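Local coordinates for methyl-accepting chemotaxis protein (Vibrio parahaemolyticus, PDB 4EXO) that probably senses small molecules in the periplasm as a chemotaxis receptor, its Cache (PAS-like) domain holding pyruvic acid, at residues Q43-I48 with Q132-V137. Numbering follows the deposited sequence.
Sequences QAAKEI and QKWDWV
Lys-46 and Trp-136 meet at about a right angle, the lysine chain passing the far end of the indole. CB of Lys-46 leaves the helix to one side of the loop and strand opposite. CG makes the touch. It lies 3.6 Å from CH2 of Trp-136 and 4.0 Å from CZ2 of the same ring, an oblique approach. CG stands anti to the carbonyl carbon (chi1 -69°), which places it beside the six-membered ring. The chain then bends at chi3 (56°). CD and CE turn away from the tryptophan, and NZ forms a salt bridge with Glu-79.

In this single Cache domain the contact joins helix 42-51 to the turn between the antiparallel strands 120-131 and 136-143. A G1 beta bulge there sets Asp-135 and Trp-136 across from Leu-131. Asp-135 takes the positive phi (49°) of its first position. The Trp-136 side chain is about 12 Å from the bound pyruvic acid, so the contact lies away from that pocket.

One helical position before Lys-46, the CB of Ala-45 points at the two tryptophans. The CZ3-CH2 edge of Trp-134 meets this methyl almost in the ring plane, with CZ3 3.5 Å from Ala-45 CB. The Trp-136 ring is more distant, with its CZ3 4.5 Å from Ala-45 CB. The indoles also touch each other: CE3 of Trp-134 lies 3.5 Å above the Trp-136 plane, nearer the ring's border than its middle. Leu-71 touches both Lys-46 and Trp-136. No hydrogen bond spans the two segments. NE1 of Trp-134 hydrogen-bonds to OD2 of Asp-36.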
loop_
_atom_site.group_PDB
_atom_site.type_symbol
_atom_site.label_atom_id
_atom_site.label_comp_id
_atom_site.label_asym_id
_atom_site.label_seq_id
_atom_site.Cartn_x
_atom_site.Cartn_y
_atom_site.Cartn_z
ATOM N N GLN A 43 -4.409 16.971 9.549
ATOM C CA GLN A 43 -5.732 16.390 9.672
ATOM C C GLN A 43 -6.113 15.618 8.415
ATOM O O GLN A 43 -6.644 14.500 8.494
ATOM C CB GLN A 43 -6.799 17.452 9.999
ATOM C CG GLN A 43 -8.192 16.889 10.095
ATOM C CD GLN A 43 -8.333 15.883 11.260
ATOM O OE1 GLN A 43 -7.812 16.108 12.359
ATOM N NE2 GLN A 43 -9.027 14.763 11.004
ATOM N N ALA A 44 -5.862 16.216 7.254
ATOM C CA ALA A 44 -6.171 15.535 5.991
ATOM C C ALA A 44 -5.326 14.254 5.788
ATOM O O ALA A 44 -5.808 13.245 5.227
ATOM C CB ALA A 44 -5.984 16.507 4.804
ATOM N N ALA A 45 -4.060 14.313 6.212
ATOM C CA ALA A 45 -3.188 13.132 6.136
ATOM C C ALA A 45 -3.665 12.039 7.093
ATOM O O ALA A 45 -3.657 10.862 6.739
ATOM C CB ALA A 45 -1.745 13.505 6.428
ATOM N N LYS A 46 -4.057 12.408 8.312
ATOM C CA LYS A 46 -4.661 11.433 9.220
ATOM C C LYS A 46 -5.833 10.701 8.630
ATOM O O LYS A 46 -5.921 9.487 8.789
ATOM C CB LYS A 46 -5.131 12.047 10.561
ATOM C CG LYS A 46 -4.039 12.508 11.476
ATOM C CD LYS A 46 -4.679 13.193 12.715
ATOM C CE LYS A 46 -5.680 12.248 13.418
ATOM N NZ LYS A 46 -6.259 12.846 14.670
ATOM N N GLU A 47 -6.720 11.413 7.941
ATOM C CA GLU A 47 -7.910 10.778 7.373
ATOM C C GLU A 47 -7.621 9.733 6.287
ATOM O O GLU A 47 -8.324 8.702 6.177
ATOM C CB GLU A 47 -8.886 11.861 6.911
ATOM C CG GLU A 47 -9.400 12.638 8.112
ATOM C CD GLU A 47 -10.239 13.832 7.737
ATOM O OE1 GLU A 47 -10.690 13.897 6.567
ATOM O OE2 GLU A 47 -10.445 14.693 8.621
ATOM N N ILE A 48 -6.572 9.974 5.509
ATOM C CA ILE A 48 -6.102 9.018 4.523
ATOM C C ILE A 48 -5.438 7.810 5.212
ATOM O O ILE A 48 -5.751 6.654 4.909
ATOM C CB ILE A 48 -5.083 9.668 3.540
ATOM C CG1 ILE A 48 -5.795 10.745 2.688
ATOM C CG2 ILE A 48 -4.454 8.585 2.674
ATOM C CD1 ILE A 48 -4.852 11.689 2.010
ATOM N N GLN A 132 9.917 13.618 10.170
ATOM C CA GLN A 132 10.374 14.614 11.145
ATOM C C GLN A 132 9.584 15.932 11.142
ATOM O O GLN A 132 9.461 16.583 12.191
ATOM C CB GLN A 132 11.876 14.871 10.962
ATOM C CG GLN A 132 12.230 15.390 9.580
ATOM C CD GLN A 132 12.176 16.927 9.492
ATOM O OE1 GLN A 132 12.020 17.636 10.514
ATOM N NE2 GLN A 132 12.280 17.439 8.266
ATOM N N LYS A 133 9.039 16.322 9.985
ATOM C CA LYS A 133 8.332 17.610 9.850
ATOM C C LYS A 133 7.151 17.688 10.793
ATOM O O LYS A 133 6.886 18.732 11.379
ATOM C CB LYS A 133 7.836 17.811 8.421
ATOM C CG LYS A 133 7.197 19.188 8.185
ATOM C CD LYS A 133 6.679 19.358 6.737
ATOM C CE LYS A 133 7.743 19.134 5.700
ATOM N NZ LYS A 133 7.170 19.545 4.354
ATOM N N TRP A 134 6.466 16.551 10.955
ATOM C CA TRP A 134 5.343 16.434 11.875
ATOM C C TRP A 134 5.638 15.759 13.228
ATOM O O TRP A 134 4.728 15.654 14.064
ATOM C CB TRP A 134 4.218 15.689 11.154
ATOM C CG TRP A 134 3.615 16.512 10.077
ATOM C CD1 TRP A 134 3.796 17.860 9.864
ATOM C CD2 TRP A 134 2.709 16.067 9.083
ATOM N NE1 TRP A 134 3.059 18.271 8.776
ATOM C CE2 TRP A 134 2.379 17.184 8.282
ATOM C CE3 TRP A 134 2.145 14.822 8.780
ATOM C CZ2 TRP A 134 1.495 17.093 7.202
ATOM C CZ3 TRP A 134 1.269 14.737 7.702
ATOM C CH2 TRP A 134 0.958 15.859 6.927
ATOM N N ASP A 135 6.891 15.347 13.443
ATOM C CA ASP A 135 7.315 14.517 14.568
ATOM C C ASP A 135 6.367 13.305 14.681
ATOM O O ASP A 135 5.832 13.037 15.760
ATOM C CB ASP A 135 7.325 15.312 15.897
ATOM C CG ASP A 135 7.972 14.561 17.035
ATOM O OD1 ASP A 135 8.981 13.852 16.803
ATOM O OD2 ASP A 135 7.480 14.678 18.202
ATOM N N TRP A 136 6.131 12.613 13.569
ATOM C CA TRP A 136 5.357 11.369 13.600
ATOM C C TRP A 136 6.275 10.192 13.381
ATOM O O TRP A 136 6.984 10.120 12.367
ATOM C CB TRP A 136 4.258 11.329 12.541
ATOM C CG TRP A 136 3.061 12.204 12.809
ATOM C CD1 TRP A 136 2.830 13.006 13.897
ATOM C CD2 TRP A 136 1.921 12.341 11.959
ATOM N NE1 TRP A 136 1.611 13.642 13.767
ATOM C CE2 TRP A 136 1.046 13.263 12.572
ATOM C CE3 TRP A 136 1.555 11.773 10.731
ATOM C CZ2 TRP A 136 -0.196 13.601 12.012
ATOM C CZ3 TRP A 136 0.335 12.141 10.156
ATOM C CH2 TRP A 136 -0.517 13.038 10.795
ATOM N N VAL A 137 6.210 9.257 14.327
ATOM C CA VAL A 137 6.706 7.902 14.142
ATOM C C VAL A 137 5.497 7.128 13.629
ATOM O O VAL A 137 4.578 6.798 14.401
ATOM C CB VAL A 137 7.215 7.319 15.468
ATOM C CG1 VAL A 137 7.649 5.848 15.281
ATOM C CG2 VAL A 137 8.393 8.145 16.004
#